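Side-chain contacts in glycoside hydrolase (Streptococcus pneumoniae serotype 4, PDB 6ORH), which probably removes alpha-L-fucose from host-derived carbohydrate antigens, as a member of glycoside hydrolase family 29: residues A[319-322]-A[323-326]; A[344-347]-A[348-351]. The protein carries 2 engineered substitutions. One frame throughout, in Å; residues are numbered along the deposited sequence.

Interaction 1: A[319-322]-A[323-326]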
ATOM      1  N   ARG A 319      16.343  11.352   8.031  1.00 18.36           N
ATOM      2  CA  ARG A 319      16.902  10.013   7.911  1.00 19.14           C
ATOM      3  C   ARG A 319      17.995   9.803   8.948  1.00 19.73           C
ATOM      4  O   ARG A 319      18.115   8.731   9.545  1.00 19.13           O
ATOM      5  CB  ARG A 319      17.460   9.747   6.507  1.00 16.64           C
ATOM      6  CG  ARG A 319      16.446   9.879   5.387  1.00 17.79           C
ATOM      7  CD  ARG A 319      17.015   9.377   4.053  1.00 17.49           C
ATOM      8  NE  ARG A 319      18.289  10.019   3.756  1.00 17.37           N
ATOM      9  CZ  ARG A 319      18.437  11.168   3.115  1.00 15.15           C
ATOM     10  NH1 ARG A 319      17.388  11.811   2.608  1.00 16.64           N
ATOM     11  NH2 ARG A 319      19.675  11.641   2.973  1.00 15.65           N
ATOM     12  N   ASN A 320      18.818  10.843   9.152  1.00 19.44           N
ATOM     13  CA  ASN A 320      19.940  10.681  10.058  1.00 21.66           C
ATOM     14  C   ASN A 320      19.396  10.407  11.465  1.00 20.79           C
ATOM     15  O   ASN A 320      19.939   9.569  12.175  1.00 22.48           O
ATOM     16  CB  ASN A 320      20.849  11.910   9.981  1.00 22.04           C
ATOM     17  CG  ASN A 320      21.571  12.015   8.643  1.00 25.28           C
ATOM     18  OD1 ASN A 320      21.498  11.133   7.776  1.00 27.94           O
ATOM     19  ND2 ASN A 320      22.258  13.127   8.440  1.00 27.66           N
ATOM     20  N   GLU A 321      18.302  11.086  11.821  1.00 22.00           N
ATOM     21  CA  GLU A 321      17.678  10.905  13.129  1.00 23.85           C
ATOM     22  C   GLU A 321      17.020   9.526  13.232  1.00 23.54           C
ATOM     23  O   GLU A 321      17.142   8.858  14.264  1.00 24.63           O
ATOM     24  CB  GLU A 321      16.704  12.037  13.439  1.00 27.12           C
ATOM     25  CG  GLU A 321      17.387  13.391  13.597  1.00 31.84           C
ATOM     26  CD  GLU A 321      18.372  13.536  14.750  1.00 38.36           C
ATOM     27  OE1 GLU A 321      18.328  12.720  15.700  1.00 38.05           O
ATOM     28  OE2 GLU A 321      19.186  14.478  14.697  1.00 46.97           O
ATOM     29  N   LEU A 322      16.332   9.090  12.164  1.00 20.50           N
ATOM     30  CA  LEU A 322      15.667   7.786  12.177  1.00 20.13           C
ATOM     31  C   LEU A 322      16.653   6.694  12.573  1.00 19.74           C
ATOM     32  O   LEU A 322      16.342   5.797  13.366  1.00 20.07           O
ATOM     33  CB  LEU A 322      15.127   7.505  10.761  1.00 19.20           C
ATOM     34  CG  LEU A 322      14.535   6.103  10.561  1.00 19.67           C
ATOM     35  CD1 LEU A 322      13.213   5.984  11.321  1.00 20.67           C
ATOM     36  CD2 LEU A 322      14.290   5.876   9.076  1.00 19.91           C
ATOM     37  N   TYR A 323      17.833   6.714  11.938  1.00 18.86           N
ATOM     38  CA  TYR A 323      18.777   5.622  12.044  1.00 20.05           C
ATOM     39  C   TYR A 323      19.779   5.833  13.180  1.00 20.49           C
ATOM     40  O   TYR A 323      20.672   5.020  13.358  1.00 24.81           O
ATOM     41  CB  TYR A 323      19.560   5.499  10.735  1.00 20.49           C
ATOM     42  CG  TYR A 323      18.742   5.047   9.555  1.00 20.32           C
ATOM     43  CD1 TYR A 323      18.074   3.833   9.561  1.00 21.10           C
ATOM     44  CD2 TYR A 323      18.662   5.846   8.428  1.00 19.75           C
ATOM     45  CE1 TYR A 323      17.343   3.425   8.453  1.00 18.61           C
ATOM     46  CE2 TYR A 323      17.953   5.447   7.314  1.00 17.57           C
ATOM     47  CZ  TYR A 323      17.286   4.232   7.330  1.00 18.88           C
ATOM     48  OH  TYR A 323      16.588   3.887   6.206  1.00 16.90           O
ATOM     49  N   LYS A 324      19.602   6.898  13.974  1.00 23.25           N
ATOM     50  CA  LYS A 324      20.554   7.277  15.014  1.00 26.35           C
ATOM     51  C   LYS A 324      20.800   6.108  15.975  1.00 25.03           C
ATOM     52  O   LYS A 324      21.938   5.814  16.340  1.00 27.38           O
ATOM     53  CB  LYS A 324      20.025   8.544  15.688  1.00 27.12           C
ATOM     54  CG  LYS A 324      20.877   9.137  16.805  1.00 35.66           C
ATOM     55  CD  LYS A 324      20.376  10.521  17.198  1.00 41.38           C
ATOM     56  CE  LYS A 324      21.466  11.479  17.650  1.00 47.94           C
ATOM     57  NZ  LYS A 324      21.055  12.898  17.488  1.00 50.87           N
ATOM     58  N   GLU A 325      19.730   5.408  16.366  1.00 23.55           N
ATOM     59  CA  GLU A 325      19.899   4.279  17.265  1.00 23.68           C
ATOM     60  C   GLU A 325      19.080   3.076  16.811  1.00 21.22           C
ATOM     61  O   GLU A 325      17.854   3.139  16.736  1.00 24.16           O
ATOM     62  CB  GLU A 325      19.498   4.643  18.697  1.00 25.82           C
ATOM     63  CG  GLU A 325      19.959   3.573  19.668  1.00 31.29           C
ATOM     64  CD  GLU A 325      19.477   3.684  21.106  1.00 36.25           C
ATOM     65  OE1 GLU A 325      18.821   4.694  21.449  1.00 36.19           O
ATOM     66  OE2 GLU A 325      19.742   2.728  21.870  1.00 40.88           O
ATOM     67  N   ASP A 326      19.805   1.989  16.568  1.00 21.06           N
ATOM     68  CA  ASP A 326      19.217   0.674  16.379  1.00 19.97           C
ATOM     69  C   ASP A 326      18.954   0.063  17.756  1.00 20.21           C
ATOM     70  O   ASP A 326      19.887  -0.441  18.403  1.00 20.28           O
ATOM     71  CB  ASP A 326      20.163  -0.222  15.571  1.00 20.49           C
ATOM     72  CG  ASP A 326      19.607  -1.611  15.308  1.00 19.95           C
ATOM     73  OD1 ASP A 326      18.485  -1.880  15.765  1.00 20.27           O
ATOM     74  OD2 ASP A 326      20.318  -2.414  14.666  1.00 21.03           O
TER
HETATM   75  O   HOH W   1      17.110   6.498  15.942  1.00 29.66           O

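Interaction 2: A[344-347]-A[348-351]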
ATOM      1  N   CYS A 344      21.182 -17.354  15.020  1.00 19.37           N
ATOM      2  CA  CYS A 344      20.252 -16.271  15.267  1.00 18.91           C
ATOM      3  C   CYS A 344      20.944 -15.000  15.753  1.00 20.68           C
ATOM      4  O   CYS A 344      20.524 -13.899  15.406  1.00 19.60           O
ATOM      5  CB  CYS A 344      19.199 -16.660  16.300  1.00 20.43           C
ATOM      6  SG  CYS A 344      18.162 -18.066  15.833  1.00 23.16           S
ATOM      7  N   ARG A 345      22.009 -15.151  16.559  1.00 22.72           N
ATOM      8  CA  ARG A 345      22.662 -13.995  17.161  1.00 24.44           C
ATOM      9  C   ARG A 345      23.256 -13.090  16.084  1.00 24.15           C
ATOM     10  O   ARG A 345      23.544 -11.923  16.345  1.00 26.61           O
ATOM     11  CB  ARG A 345      23.729 -14.444  18.173  1.00 24.98           C
ATOM     12  CG  ARG A 345      24.846 -15.290  17.575  1.00 28.48           C
ATOM     13  CD  ARG A 345      26.088 -15.439  18.462  1.00 32.65           C
ATOM     14  NE  ARG A 345      26.537 -14.175  19.048  1.00 36.07           N
ATOM     15  CZ  ARG A 345      27.309 -13.256  18.456  1.00 38.91           C
ATOM     16  NH1 ARG A 345      27.779 -13.436  17.231  1.00 36.97           N
ATOM     17  NH2 ARG A 345      27.627 -12.154  19.114  1.00 42.24           N
ATOM     18  N   HIS A 346      23.397 -13.614  14.860  1.00 23.86           N
ATOM     19  CA  HIS A 346      23.945 -12.841  13.757  1.00 22.90           C
ATOM     20  C   HIS A 346      23.013 -11.716  13.299  1.00 22.80           C
ATOM     21  O   HIS A 346      23.422 -10.854  12.523  1.00 25.39           O
ATOM     22  CB  HIS A 346      24.325 -13.774  12.603  1.00 24.68           C
ATOM     23  CG  HIS A 346      25.482 -14.649  12.951  1.00 26.27           C
ATOM     24  ND1 HIS A 346      25.828 -15.765  12.202  1.00 23.88           N
ATOM     25  CD2 HIS A 346      26.340 -14.602  14.001  1.00 26.46           C
ATOM     26  CE1 HIS A 346      26.886 -16.336  12.746  1.00 27.63           C
ATOM     27  NE2 HIS A 346      27.210 -15.646  13.868  1.00 25.85           N
ATOM     28  N   LEU A 347      21.759 -11.723  13.761  1.00 21.39           N
ATOM     29  CA  LEU A 347      20.794 -10.733  13.304  1.00 20.14           C
ATOM     30  C   LEU A 347      20.952  -9.406  14.043  1.00 20.96           C
ATOM     31  O   LEU A 347      20.504  -8.382  13.548  1.00 19.75           O
ATOM     32  CB  LEU A 347      19.387 -11.304  13.489  1.00 21.29           C
ATOM     33  CG  LEU A 347      19.090 -12.507  12.603  1.00 22.12           C
ATOM     34  CD1 LEU A 347      17.896 -13.304  13.117  1.00 24.44           C
ATOM     35  CD2 LEU A 347      18.864 -12.039  11.171  1.00 23.86           C
ATOM     36  N   THR A 348      21.600  -9.421  15.224  1.00 21.47           N
ATOM     37  CA  THR A 348      21.665  -8.193  16.004  1.00 24.07           C
ATOM     38  C   THR A 348      23.086  -7.894  16.482  1.00 28.75           C
ATOM     39  O   THR A 348      23.269  -7.106  17.409  1.00 26.74           O
ATOM     40  CB  THR A 348      20.728  -8.255  17.216  1.00 23.45           C
ATOM     41  OG1 THR A 348      21.106  -9.376  18.006  1.00 22.39           O
ATOM     42  CG2 THR A 348      19.282  -8.455  16.819  1.00 24.19           C
ATOM     43  N   ASP A 349      24.082  -8.512  15.845  1.00 30.60           N
ATOM     44  CA  ASP A 349      25.442  -8.447  16.363  1.00 33.36           C
ATOM     45  C   ASP A 349      26.197  -7.260  15.766  1.00 34.01           C
ATOM     46  O   ASP A 349      27.351  -7.030  16.127  1.00 38.37           O
ATOM     47  CB  ASP A 349      26.173  -9.781  16.173  1.00 34.83           C
ATOM     48  CG  ASP A 349      26.500 -10.153  14.729  1.00 34.05           C
ATOM     49  OD1 ASP A 349      26.023  -9.470  13.797  1.00 33.07           O
ATOM     50  OD2 ASP A 349      27.227 -11.157  14.551  1.00 41.09           O
ATOM     51  N   GLY A 350      25.549  -6.511  14.866  1.00 34.51           N
ATOM     52  CA  GLY A 350      26.141  -5.343  14.233  1.00 38.91           C
ATOM     53  C   GLY A 350      27.328  -5.685  13.336  1.00 41.33           C
ATOM     54  O   GLY A 350      28.040  -4.785  12.901  1.00 41.58           O
ATOM     55  N   LEU A 351      27.553  -6.989  13.096  1.00 40.88           N
ATOM     56  CA  LEU A 351      28.538  -7.472  12.133  1.00 37.87           C
ATOM     57  C   LEU A 351      27.807  -7.698  10.811  1.00 38.86           C
ATOM     58  O   LEU A 351      26.927  -8.555  10.739  1.00 40.40           O
ATOM     59  CB  LEU A 351      29.126  -8.809  12.619  1.00 39.54           C
ATOM     60  CG  LEU A 351      30.462  -8.809  13.370  1.00 44.85           C
ATOM     61  CD1 LEU A 351      30.659  -7.569  14.242  1.00 44.19           C
ATOM     62  CD2 LEU A 351      30.619 -10.081  14.203  1.00 43.72           C
TER
HETATM   63  O   HOH W   2      23.563 -10.540  18.690  1.00 31.12           O
HETATM   64  O   HOH W   3      23.000  -6.213  13.639  1.00 23.62           O

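Interaction 1: A[319-322]-A[323-326]
With CG of Leu322 turned anti to the backbone N (chi1 173°) and the Tyr323 ring swung beside its own backbone N (chi1 -68°), one leucine methyl comes to lie over a face of the tyrosine. Leu322 CD2 is 4.0 Å from the centroid of the Tyr323 ring, a CH-pi contact with the methyl placed toward the rim. Tyr323 CD2 lies 3.1 Å from Arg319 O, which meets the ring obliquely. The phenol oxygen is hydrogen-bonded to Tyr282 OH and Lys416 NZ, while Tyr448 of strand 441-448 meets the ring edge-to-face. This is the C-terminal end of helix 306-322, the last helix before the C-terminal beta-sheets, consistent with a passage from the TIM-barrel fucosidase region to the F5/8 type C-like one. Tyr323 N still donates to Arg319 O at 3.1 Å, after which Lys324 N turns to Glu321 O, 3.2 Å away. Water 1 carries the turn one step further, donating to Leu322 O and accepting from Glu325 N. Glu321 and Lys324 run side by side, pointing the same way. The glutamate chain bends at chi2 (-63°), which presents OE1 to the lysine; the syn lone pair of Glu321 OE1 receives Lys324 NZ in a salt bridge of 3.3 Å.

Interaction 2: A[344-347]-A[348-351]
The carboxylate of Asp349 approaches both the His346 ring and the Arg345 guanidinium obliquely, its OD2 lying 3.6 Å from His346 CD2 and 3.6 Å from Arg345 NH1. The latter pair is a long salt bridge, the guanidinium and carboxylate planes 66° apart, and NH1 also sits in plane at the edge of the imidazole. A chi1 of 61° and a bend at chi3 (-46°) bring the guanidinium toward Asp349. The hydrogen bond of OD2 goes to Ser354 OG, the arginine being a longer partner, and His346 ND1 is bonded to the backbone oxygen of Ser355. The loop lies in the F5/8 type C, galactose-binding-like region, between strands 332-334 and 356-357. His346, Asp349, Leu351 and Ser354 all belong to a calcium site of this protein, although no calcium is bound to this chain here. Asp349 OD1 makes an Asx turn, accepting Leu351 N at 3.0 Å from above the carboxylate plane. The preceding 3-10 turn is held by Leu347 N to Cys344 O at 3.0 Å and ends in a weak bond from Thr348 N to Arg345 O. Water 2 donates to Arg345 O and to Thr348 OG1. The threonine hydroxyl also reaches Ala331 O, while Leu347 packs on Val333, Leu366 and Ile445.

Overall arrangement
Following the chain from the N terminus, interaction 1 comes first, where helix 306-322 gives way to the loop leading to strand 332-334. Interaction 2 follows in the loop between strands 332-334 and 356-357. Each closes only a short local turn, and the two lie in series, neither nesting nor crossing. The centres of interaction 1 and interaction 2 are about 18 Å apart, and the two do not touch. Strand 441-448 is a common neighbour, packing against residues of both. Interaction 1 thus joins the last helix before the C-terminal beta-sheets to that strand, while interaction 2 sits in the calcium-site loop, whose Leu347 packs on it and on strands 332-334 and 364-370.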